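Local coordinates for protein D-alanine--D-alanine ligase (Coxiella burnetii, PDB 3TQT) that joins two D-alanine molecules into D-alanyl-D-alanine at the expense of ATP, a step in building the peptidoglycan of the cell wall, at residues 35-40 and 343-348; 26-31 and 101-106; 192-197 and 213-218. One frame throughout, in Å; residues are numbered along the deposited sequence.

Interaction 1: 35-40 and 343-348; sequences AKYLIS and LLDQLI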
loop_
_atom_site.group_PDB
_atom_site.type_symbol
_atom_site.label_atom_id
_atom_site.label_comp_id
_atom_site.label_asym_id
_atom_site.label_seq_id
_atom_site.Cartn_x
_atom_site.Cartn_y
_atom_site.Cartn_z
ATOM N N ALA A 35 -27.343 -16.364 -11.121
ATOM C CA ALA A 35 -27.048 -17.330 -12.182
ATOM C C ALA A 35 -25.547 -17.528 -12.362
ATOM O O ALA A 35 -25.107 -18.596 -12.779
ATOM C CB ALA A 35 -27.687 -16.897 -13.506
ATOM N N LYS A 36 -24.758 -16.508 -12.042
ATOM C CA LYS A 36 -23.329 -16.550 -12.345
ATOM C C LYS A 36 -22.473 -16.925 -11.154
ATOM O O LYS A 36 -21.353 -17.397 -11.321
ATOM C CB LYS A 36 -22.850 -15.187 -12.842
ATOM C CG LYS A 36 -23.936 -14.387 -13.478
ATOM C CD LYS A 36 -23.726 -14.247 -14.951
ATOM C CE LYS A 36 -23.077 -12.922 -15.269
ATOM N NZ LYS A 36 -23.084 -12.719 -16.733
ATOM N N TYR A 37 -22.987 -16.690 -9.950
ATOM C CA TYR A 37 -22.129 -16.711 -8.772
ATOM C C TYR A 37 -22.673 -17.549 -7.641
ATOM O O TYR A 37 -23.870 -17.541 -7.373
ATOM C CB TYR A 37 -21.923 -15.288 -8.248
ATOM C CG TYR A 37 -21.471 -14.327 -9.310
ATOM C CD1 TYR A 37 -20.256 -14.512 -9.957
ATOM C CD2 TYR A 37 -22.255 -13.234 -9.667
ATOM C CE1 TYR A 37 -19.829 -13.641 -10.928
ATOM C CE2 TYR A 37 -21.838 -12.360 -10.650
ATOM C CZ TYR A 37 -20.621 -12.568 -11.273
ATOM O OH TYR A 37 -20.187 -11.708 -12.254
ATOM N N LEU A 38 -21.774 -18.269 -6.982
ATOM C CA LEU A 38 -22.068 -18.832 -5.676
ATOM C C LEU A 38 -21.445 -17.851 -4.707
ATOM O O LEU A 38 -20.235 -17.633 -4.723
ATOM C CB LEU A 38 -21.436 -20.207 -5.503
ATOM C CG LEU A 38 -22.093 -21.336 -6.284
ATOM C CD1 LEU A 38 -21.291 -22.608 -6.083
ATOM C CD2 LEU A 38 -23.527 -21.517 -5.828
ATOM N N ILE A 39 -22.279 -17.243 -3.877
ATOM C CA ILE A 39 -21.842 -16.132 -3.054
ATOM C C ILE A 39 -21.568 -16.605 -1.635
ATOM O O ILE A 39 -22.398 -17.294 -1.033
ATOM C CB ILE A 39 -22.921 -15.033 -3.047
ATOM C CG1 ILE A 39 -23.244 -14.616 -4.480
ATOM C CG2 ILE A 39 -22.498 -13.835 -2.175
ATOM C CD1 ILE A 39 -24.570 -13.927 -4.634
ATOM N N SER A 40 -20.384 -16.269 -1.128
ATOM C CA SER A 40 -20.043 -16.468 0.277
ATOM C C SER A 40 -19.757 -15.109 0.884
ATOM O O SER A 40 -19.218 -14.218 0.227
ATOM C CB SER A 40 -18.810 -17.367 0.425
ATOM O OG SER A 40 -19.034 -18.653 -0.104
ATOM N N LEU A 343 -22.804 -3.771 -13.260
ATOM C CA LEU A 343 -21.658 -3.111 -12.652
ATOM C C LEU A 343 -20.848 -4.150 -11.880
ATOM O O LEU A 343 -19.631 -4.237 -12.024
ATOM C CB LEU A 343 -22.126 -1.988 -11.714
ATOM C CG LEU A 343 -21.074 -1.376 -10.787
ATOM C CD1 LEU A 343 -19.886 -0.784 -11.579
ATOM C CD2 LEU A 343 -21.713 -0.308 -9.890
ATOM N N LEU A 344 -21.529 -4.951 -11.064
ATOM C CA LEU A 344 -20.833 -5.952 -10.257
ATOM C C LEU A 344 -20.145 -6.985 -11.145
ATOM O O LEU A 344 -19.024 -7.402 -10.856
ATOM C CB LEU A 344 -21.792 -6.644 -9.287
ATOM C CG LEU A 344 -22.470 -5.717 -8.276
ATOM C CD1 LEU A 344 -23.449 -6.509 -7.396
ATOM C CD2 LEU A 344 -21.421 -4.995 -7.441
ATOM N N ASP A 345 -20.811 -7.410 -12.220
ATOM C CA ASP A 345 -20.176 -8.358 -13.144
ATOM C C ASP A 345 -18.890 -7.764 -13.705
ATOM O O ASP A 345 -17.861 -8.443 -13.814
ATOM C CB ASP A 345 -21.096 -8.723 -14.319
ATOM C CG ASP A 345 -22.329 -9.502 -13.892
ATOM O OD1 ASP A 345 -22.237 -10.309 -12.944
ATOM O OD2 ASP A 345 -23.393 -9.308 -14.525
ATOM N N GLN A 346 -18.957 -6.497 -14.093
ATOM C CA GLN A 346 -17.782 -5.831 -14.645
ATOM C C GLN A 346 -16.653 -5.730 -13.621
ATOM O O GLN A 346 -15.486 -5.984 -13.939
ATOM C CB GLN A 346 -18.175 -4.467 -15.225
ATOM C CG GLN A 346 -19.053 -4.665 -16.475
ATOM C CD GLN A 346 -19.272 -3.405 -17.283
ATOM O OE1 GLN A 346 -18.496 -2.453 -17.201
ATOM N NE2 GLN A 346 -20.333 -3.401 -18.088
ATOM N N LEU A 347 -16.998 -5.402 -12.381
ATOM C CA LEU A 347 -15.975 -5.329 -11.340
ATOM C C LEU A 347 -15.308 -6.690 -11.129
ATOM O O LEU A 347 -14.092 -6.775 -10.974
ATOM C CB LEU A 347 -16.567 -4.801 -10.035
ATOM C CG LEU A 347 -16.922 -3.311 -10.083
ATOM C CD1 LEU A 347 -17.846 -2.963 -8.930
ATOM C CD2 LEU A 347 -15.647 -2.479 -10.048
ATOM N N ILE A 348 -16.105 -7.751 -11.127
ATOM C CA ILE A 348 -15.541 -9.089 -10.977
ATOM C C ILE A 348 -14.671 -9.458 -12.185
ATOM O O ILE A 348 -13.573 -9.989 -12.028
ATOM C CB ILE A 348 -16.649 -10.137 -10.725
ATOM C CG1 ILE A 348 -17.217 -9.962 -9.309
ATOM C CG2 ILE A 348 -16.134 -11.552 -10.950
ATOM C CD1 ILE A 348 -18.564 -10.640 -9.100
#
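Tyr37 reaches from the start of strand 37-44 to the flank of helix 340-370, where its hydroxyl gives a hydrogen bond to the carboxylate of Asp345, OH to OD1 2.6 Å. In Tyr37, CG lies opposite the carbonyl carbon (chi1 -51°), and the phenol therefore extends to the helix with the hydroxyl leading. The acceptor lies at the ring edge, close to the ring plane, and OD1 is met on its anti side, with the hydroxyl 25° out of the carboxylate plane. Ring and carboxylate are themselves turned 42° against each other, so the bond joins two inclined groups instead of coplanar ones.

Ile348, one helical turn after Asp345, meets the same ring, and its side chain runs against the direction of Tyr37. Its CD1 methyl sits over one face, displaced toward the rim, 3.6 Å from CZ of Tyr37, and makes a CH-pi contact at 3.9 Å from the ring centroid. The other face is backed by the CB of Lys36, the preceding residue, so the phenol is held between an aliphatic carbon and a methyl while its hydroxyl is tied at the edge.

Lys36 then runs out at about a right angle to Asp345, its chain bent at chi2 and chi3. The CE of Lys36 rests 3.6 Å from OD1 of Asp345, whereas its NZ stays 4.1 Å from OD2, too far for a salt bridge; the lysine may still help to stabilise the negative charge of this largely buried carboxylate.

Strand 37-44 pairs in parallel with strand 5-12, whose Leu5 and Ile7 also touch Tyr37. Ile348 packs on Ile7 as well, and the contact thus lays the long C-terminal helix 340-370 against the sheet of the N-terminal domain, while Leu343 and Leu347 of that helix meet Leu235 of strand 228-236.

Interaction 2: 26-31 and 101-106; sequences KNIVNT and CVFPMV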
loop_
_atom_site.group_PDB
_atom_site.type_symbol
_atom_site.label_atom_id
_atom_site.label_comp_id
_atom_site.label_asym_id
_atom_site.label_seq_id
_atom_site.Cartn_x
_atom_site.Cartn_y
_atom_site.Cartn_z
ATOM N N LYS A 26 -24.537 -6.214 1.879
ATOM C CA LYS A 26 -25.867 -6.767 1.687
ATOM C C LYS A 26 -26.404 -6.409 0.310
ATOM O O LYS A 26 -26.990 -7.239 -0.367
ATOM C CB LYS A 26 -26.822 -6.303 2.779
ATOM C CG LYS A 26 -26.560 -6.945 4.123
ATOM C CD LYS A 26 -27.560 -6.430 5.147
ATOM C CE LYS A 26 -27.371 -7.094 6.495
ATOM N NZ LYS A 26 -28.387 -8.148 6.731
ATOM N N ASN A 27 -26.196 -5.174 -0.114
ATOM C CA ASN A 27 -26.672 -4.773 -1.426
ATOM C C ASN A 27 -25.970 -5.564 -2.511
ATOM O O ASN A 27 -26.591 -6.039 -3.455
ATOM C CB ASN A 27 -26.434 -3.281 -1.659
ATOM C CG ASN A 27 -26.994 -2.809 -2.980
ATOM O OD1 ASN A 27 -28.102 -3.183 -3.364
ATOM N ND2 ASN A 27 -26.224 -2.005 -3.697
ATOM N N ILE A 28 -24.660 -5.692 -2.370
ATOM C CA ILE A 28 -23.880 -6.439 -3.337
ATOM C C ILE A 28 -24.361 -7.890 -3.374
ATOM O O ILE A 28 -24.593 -8.452 -4.443
ATOM C CB ILE A 28 -22.392 -6.369 -2.986
ATOM C CG1 ILE A 28 -21.863 -4.962 -3.302
ATOM C CG2 ILE A 28 -21.598 -7.444 -3.753
ATOM C CD1 ILE A 28 -20.493 -4.681 -2.746
ATOM N N VAL A 29 -24.524 -8.489 -2.200
ATOM C CA VAL A 29 -24.961 -9.888 -2.130
ATOM C C VAL A 29 -26.353 -10.047 -2.731
ATOM O O VAL A 29 -26.638 -11.010 -3.432
ATOM C CB VAL A 29 -24.920 -10.420 -0.695
ATOM C CG1 VAL A 29 -25.743 -11.696 -0.561
ATOM C CG2 VAL A 29 -23.461 -10.667 -0.290
ATOM N N ASN A 30 -27.206 -9.069 -2.476
ATOM C CA ASN A 30 -28.564 -9.093 -2.995
ATOM C C ASN A 30 -28.613 -8.862 -4.502
ATOM O O ASN A 30 -29.562 -9.257 -5.176
ATOM C CB ASN A 30 -29.402 -8.024 -2.286
ATOM C CG ASN A 30 -30.879 -8.169 -2.569
ATOM O OD1 ASN A 30 -31.405 -9.279 -2.565
ATOM N ND2 ASN A 30 -31.555 -7.052 -2.827
ATOM N N THR A 31 -27.573 -8.227 -5.026
ATOM C CA THR A 31 -27.583 -7.766 -6.407
ATOM C C THR A 31 -26.722 -8.620 -7.340
ATOM O O THR A 31 -26.941 -8.626 -8.554
ATOM C CB THR A 31 -27.167 -6.276 -6.475
ATOM O OG1 THR A 31 -28.083 -5.504 -5.678
ATOM C CG2 THR A 31 -27.210 -5.768 -7.891
ATOM N N CYS A 101 -12.951 -15.110 -6.708
ATOM C CA CYS A 101 -12.743 -13.675 -6.685
ATOM C C CYS A 101 -13.297 -13.117 -5.391
ATOM O O CYS A 101 -14.330 -13.571 -4.889
ATOM C CB CYS A 101 -13.393 -13.002 -7.901
ATOM S SG CYS A 101 -13.135 -11.200 -7.995
ATOM N N VAL A 102 -12.588 -12.146 -4.836
ATOM C CA VAL A 102 -12.984 -11.554 -3.568
ATOM C C VAL A 102 -13.455 -10.133 -3.805
ATOM O O VAL A 102 -12.874 -9.401 -4.600
ATOM C CB VAL A 102 -11.816 -11.579 -2.563
ATOM C CG1 VAL A 102 -12.171 -10.818 -1.308
ATOM C CG2 VAL A 102 -11.423 -13.027 -2.254
ATOM N N PHE A 103 -14.532 -9.755 -3.128
ATOM C CA PHE A 103 -15.053 -8.416 -3.237
ATOM C C PHE A 103 -14.815 -7.756 -1.886
ATOM O O PHE A 103 -15.597 -7.935 -0.965
ATOM C CB PHE A 103 -16.550 -8.489 -3.547
ATOM C CG PHE A 103 -17.055 -7.365 -4.404
ATOM C CD1 PHE A 103 -17.679 -7.628 -5.615
ATOM C CD2 PHE A 103 -16.892 -6.051 -4.011
ATOM C CE1 PHE A 103 -18.140 -6.598 -6.398
ATOM C CE2 PHE A 103 -17.358 -5.020 -4.788
ATOM C CZ PHE A 103 -17.982 -5.296 -5.983
ATOM N N PRO A 104 -13.697 -7.026 -1.749
ATOM C CA PRO A 104 -13.413 -6.403 -0.465
ATOM C C PRO A 104 -14.430 -5.277 -0.283
ATOM O O PRO A 104 -14.529 -4.389 -1.137
ATOM C CB PRO A 104 -11.993 -5.841 -0.642
ATOM C CG PRO A 104 -11.524 -6.291 -1.982
ATOM C CD PRO A 104 -12.728 -6.631 -2.782
ATOM N N MET A 105 -15.215 -5.327 0.783
ATOM C CA MET A 105 -16.227 -4.302 0.954
ATOM C C MET A 105 -16.166 -3.817 2.381
ATOM O O MET A 105 -17.184 -3.538 3.007
ATOM C CB MET A 105 -17.616 -4.812 0.562
ATOM C CG MET A 105 -18.700 -3.725 0.469
ATOM S SD MET A 105 -18.237 -2.215 -0.435
ATOM C CE MET A 105 -17.518 -2.916 -1.933
ATOM N N VAL A 106 -14.942 -3.736 2.882
ATOM C CA VAL A 106 -14.672 -3.097 4.152
ATOM C C VAL A 106 -14.241 -1.659 3.875
ATOM O O VAL A 106 -13.235 -1.425 3.196
ATOM C CB VAL A 106 -13.565 -3.836 4.914
ATOM C CG1 VAL A 106 -13.147 -3.036 6.144
ATOM C CG2 VAL A 106 -14.032 -5.226 5.300
#
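Ile28 of helix 18-31 meets Phe103 and Met105 of segment 101-106 through a single methyl, CD1, and everything that passes between the two segments is apolar. The isoleucine has CG1 anti to its carbonyl carbon (chi1 -73°) and an extended chi2, which carries CD1 away from the helix to where Phe103 and Met105 both meet it.

The aromatic part is a CH-pi contact. CD1 of Ile28 stands over one face of the Phe103 ring, 4.2 Å from its centroid and 28° off the ring normal. CE2 of Phe103 is the ring atom nearest to this methyl, at 3.8 Å, with CD2 and CZ only slightly farther, so the methyl lies over the side of the ring that these three atoms form.

The aliphatic part involves Met105. Its chain folds back at both chi2 and chi3, and the curled thioether presents two carbons to the isoleucine: CE of Met105 lies 3.6 Å from CD1 of Ile28, and CG of Met105 is 3.8 Å from the same methyl. All three residues are buried.

Within the helix, near its end, OG1 of Thr31 donates to the carbonyl O of Asn27 at 2.7 Å, tilted 31° from the carbonyl plane, so the hydroxyl turns back onto its own helix.

Helix 18-31 joins the adjacent parallel strands 5-12 and 37-44, a beta-alpha-beta crossover of the Rossmann-like N-terminal domain, and lies on the face of the sheet to which Phe103 turns. Strand 101-104 runs parallel to strand 5-12 in this mixed sheet, and Val102 is bonded on to Pro126 and Val128. Phe103 also touches Val9 of strand 5-12 and Leu344 of helix 340-370. The carbonyl of Met105 accepts a hydrogen bond from Ser21, earlier in helix 18-31, while Phe323 from a loop packs on Ile28.

Interaction 3: 192-197 and 213-218; sequences SSVATL and FRYDDR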
loop_
_atom_site.group_PDB
_atom_site.type_symbol
_atom_site.label_atom_id
_atom_site.label_comp_id
_atom_site.label_asym_id
_atom_site.label_seq_id
_atom_site.Cartn_x
_atom_site.Cartn_y
_atom_site.Cartn_z
ATOM N N SER A 192 -14.526 9.487 9.252
ATOM C CA SER A 192 -15.506 9.944 10.233
ATOM C C SER A 192 -15.414 11.450 10.472
ATOM O O SER A 192 -14.328 12.029 10.467
ATOM C CB SER A 192 -15.346 9.192 11.555
ATOM O OG SER A 192 -16.096 9.802 12.590
ATOM N N SER A 193 -16.572 12.072 10.676
ATOM C CA SER A 193 -16.663 13.509 10.903
ATOM C C SER A 193 -15.934 13.936 12.172
ATOM O O SER A 193 -15.572 15.099 12.327
ATOM C CB SER A 193 -18.129 13.930 10.991
ATOM O OG SER A 193 -18.760 13.316 12.102
ATOM N N VAL A 194 -15.735 12.990 13.084
ATOM C CA VAL A 194 -14.991 13.252 14.308
ATOM C C VAL A 194 -13.584 13.756 13.973
ATOM O O VAL A 194 -12.979 14.517 14.737
ATOM C CB VAL A 194 -14.893 11.970 15.170
ATOM C CG1 VAL A 194 -13.826 12.113 16.240
ATOM C CG2 VAL A 194 -16.247 11.641 15.791
ATOM N N ALA A 195 -13.078 13.336 12.818
ATOM C CA ALA A 195 -11.696 13.619 12.449
ATOM C C ALA A 195 -11.560 14.721 11.407
ATOM O O ALA A 195 -10.509 14.844 10.793
ATOM C CB ALA A 195 -11.004 12.347 11.965
ATOM N N THR A 196 -12.624 15.500 11.198
ATOM C CA THR A 196 -12.595 16.645 10.285
ATOM C C THR A 196 -13.181 17.864 10.992
ATOM O O THR A 196 -14.384 17.943 11.215
ATOM C CB THR A 196 -13.400 16.374 8.998
ATOM O OG1 THR A 196 -12.814 15.280 8.291
ATOM C CG2 THR A 196 -13.394 17.589 8.101
ATOM N N LEU A 197 -12.320 18.808 11.351
ATOM C CA LEU A 197 -12.701 19.890 12.236
ATOM C C LEU A 197 -12.621 21.242 11.543
ATOM O O LEU A 197 -11.558 21.634 11.074
ATOM C CB LEU A 197 -11.797 19.869 13.470
ATOM C CG LEU A 197 -11.748 18.537 14.219
ATOM C CD1 LEU A 197 -10.882 18.658 15.456
ATOM C CD2 LEU A 197 -13.161 18.100 14.590
ATOM N N PHE A 213 -4.711 14.817 16.190
ATOM C CA PHE A 213 -3.544 13.984 16.488
ATOM C C PHE A 213 -3.809 12.944 17.560
ATOM O O PHE A 213 -2.943 12.112 17.843
ATOM C CB PHE A 213 -2.336 14.814 16.876
ATOM C CG PHE A 213 -1.626 15.429 15.714
ATOM C CD1 PHE A 213 -1.448 14.722 14.535
ATOM C CD2 PHE A 213 -1.140 16.721 15.797
ATOM C CE1 PHE A 213 -0.787 15.305 13.457
ATOM C CE2 PHE A 213 -0.479 17.295 14.726
ATOM C CZ PHE A 213 -0.313 16.589 13.563
ATOM N N ARG A 214 -4.992 12.989 18.161
ATOM C CA ARG A 214 -5.411 11.893 19.024
ATOM C C ARG A 214 -5.935 10.712 18.198
ATOM O O ARG A 214 -6.063 9.605 18.708
ATOM C CB ARG A 214 -6.487 12.346 20.013
ATOM C CG ARG A 214 -6.017 13.401 21.016
ATOM C CD ARG A 214 -7.195 13.976 21.816
ATOM N NE ARG A 214 -7.969 12.949 22.515
ATOM C CZ ARG A 214 -7.683 12.489 23.733
ATOM N NH1 ARG A 214 -6.631 12.958 24.393
ATOM N NH2 ARG A 214 -8.445 11.557 24.297
ATOM N N TYR A 215 -6.232 10.953 16.923
ATOM C CA TYR A 215 -6.862 9.938 16.071
ATOM C C TYR A 215 -5.961 9.404 14.960
ATOM O O TYR A 215 -6.078 8.251 14.558
ATOM C CB TYR A 215 -8.098 10.527 15.405
ATOM C CG TYR A 215 -9.035 11.183 16.373
ATOM C CD1 TYR A 215 -9.189 10.683 17.654
ATOM C CD2 TYR A 215 -9.768 12.302 16.007
ATOM C CE1 TYR A 215 -10.045 11.279 18.551
ATOM C CE2 TYR A 215 -10.625 12.909 16.900
ATOM C CZ TYR A 215 -10.762 12.390 18.168
ATOM O OH TYR A 215 -11.617 12.981 19.063
ATOM N N ASP A 216 -5.101 10.263 14.438
ATOM C CA ASP A 216 -4.291 9.911 13.273
ATOM C C ASP A 216 -2.897 10.473 13.505
ATOM O O ASP A 216 -2.722 11.440 14.246
ATOM C CB ASP A 216 -4.918 10.501 12.002
ATOM C CG ASP A 216 -4.524 9.748 10.740
ATOM O OD1 ASP A 216 -3.482 9.069 10.762
ATOM O OD2 ASP A 216 -5.263 9.838 9.730
ATOM N N ASP A 217 -1.888 9.887 12.881
ATOM C CA ASP A 217 -0.535 10.363 13.144
ATOM C C ASP A 217 -0.098 11.398 12.122
ATOM O O ASP A 217 1.048 11.833 12.102
ATOM C CB ASP A 217 0.466 9.201 13.217
ATOM C CG ASP A 217 0.523 8.386 11.939
ATOM O OD1 ASP A 217 -0.136 8.753 10.944
ATOM O OD2 ASP A 217 1.250 7.371 11.924
ATOM N N ARG A 218 -1.021 11.811 11.275
ATOM C CA ARG A 218 -0.716 12.884 10.354
ATOM C C ARG A 218 -2.016 13.555 9.990
ATOM O O ARG A 218 -3.058 12.912 9.912
ATOM C CB ARG A 218 -0.030 12.337 9.103
ATOM C CG ARG A 218 0.757 13.369 8.316
ATOM C CD ARG A 218 1.624 12.684 7.229
ATOM N NE ARG A 218 0.815 12.200 6.113
ATOM C CZ ARG A 218 0.618 10.919 5.821
ATOM N NH1 ARG A 218 1.182 9.958 6.560
ATOM N NH2 ARG A 218 -0.135 10.596 4.779
#
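Tyr215, Val194 and Ala195 account for nearly all of the surface buried here. The Tyr215 ring comes from the loop after helix 202-212 and lies across Val194 so that the two side chains cross at about a right angle. The CG1 branch of Val194 makes the touch: it stands anti to the valine's own N (chi1 165°) and approaches CE2 of Tyr215 to 3.4 Å, obliquely to the ring. CZ of the tyrosine is hardly farther from the same methyl, at 3.6 Å. Ala195 adds a looser contact from its CB to CD2 of Tyr215, 4.2 Å.

The valine sits in a short 3-10 turn that leads into strand 196-199, at the edge of the four-stranded antiparallel sheet of the ATP-grasp fold. Its backbone N closes an ST turn, donating to OG of Ser192 at 3.2 Å, although Ser192 is poorly ordered. Both segments fall within the predicted ATP-binding region.

At the far end of the ring, the hydroxyl of Tyr215 is hydrogen-bonded to the carboxylate of Glu211 on helix 202-212, which would limit swinging of the phenol away from the valine. Lys368 of the second subunit packs on both Val194 and Tyr215, placing this apolar patch at the dimer interface.

Interactions 1 and 2 are neighbours where helix 340-370 meets the N-terminal sheet, their centres about 9 Å apart, and both reach that sheet. They touch directly: CD2 of Leu344 packs 3.7 Å from CZ of Phe103. Interaction 3 belongs to the ATP-grasp part and lies across the chain's centre, its own centre about 36 Å from that of interaction 1 and about 28 Å from that of interaction 2. Neither interaction 2 nor interaction 3 reaches the predicted magnesium ligands: the Met105 side chain is about 10 Å from that of Asn318, and the Ala195 side chain about 11 Å from that of Glu316. Interaction 1 is remote from the annotated sites.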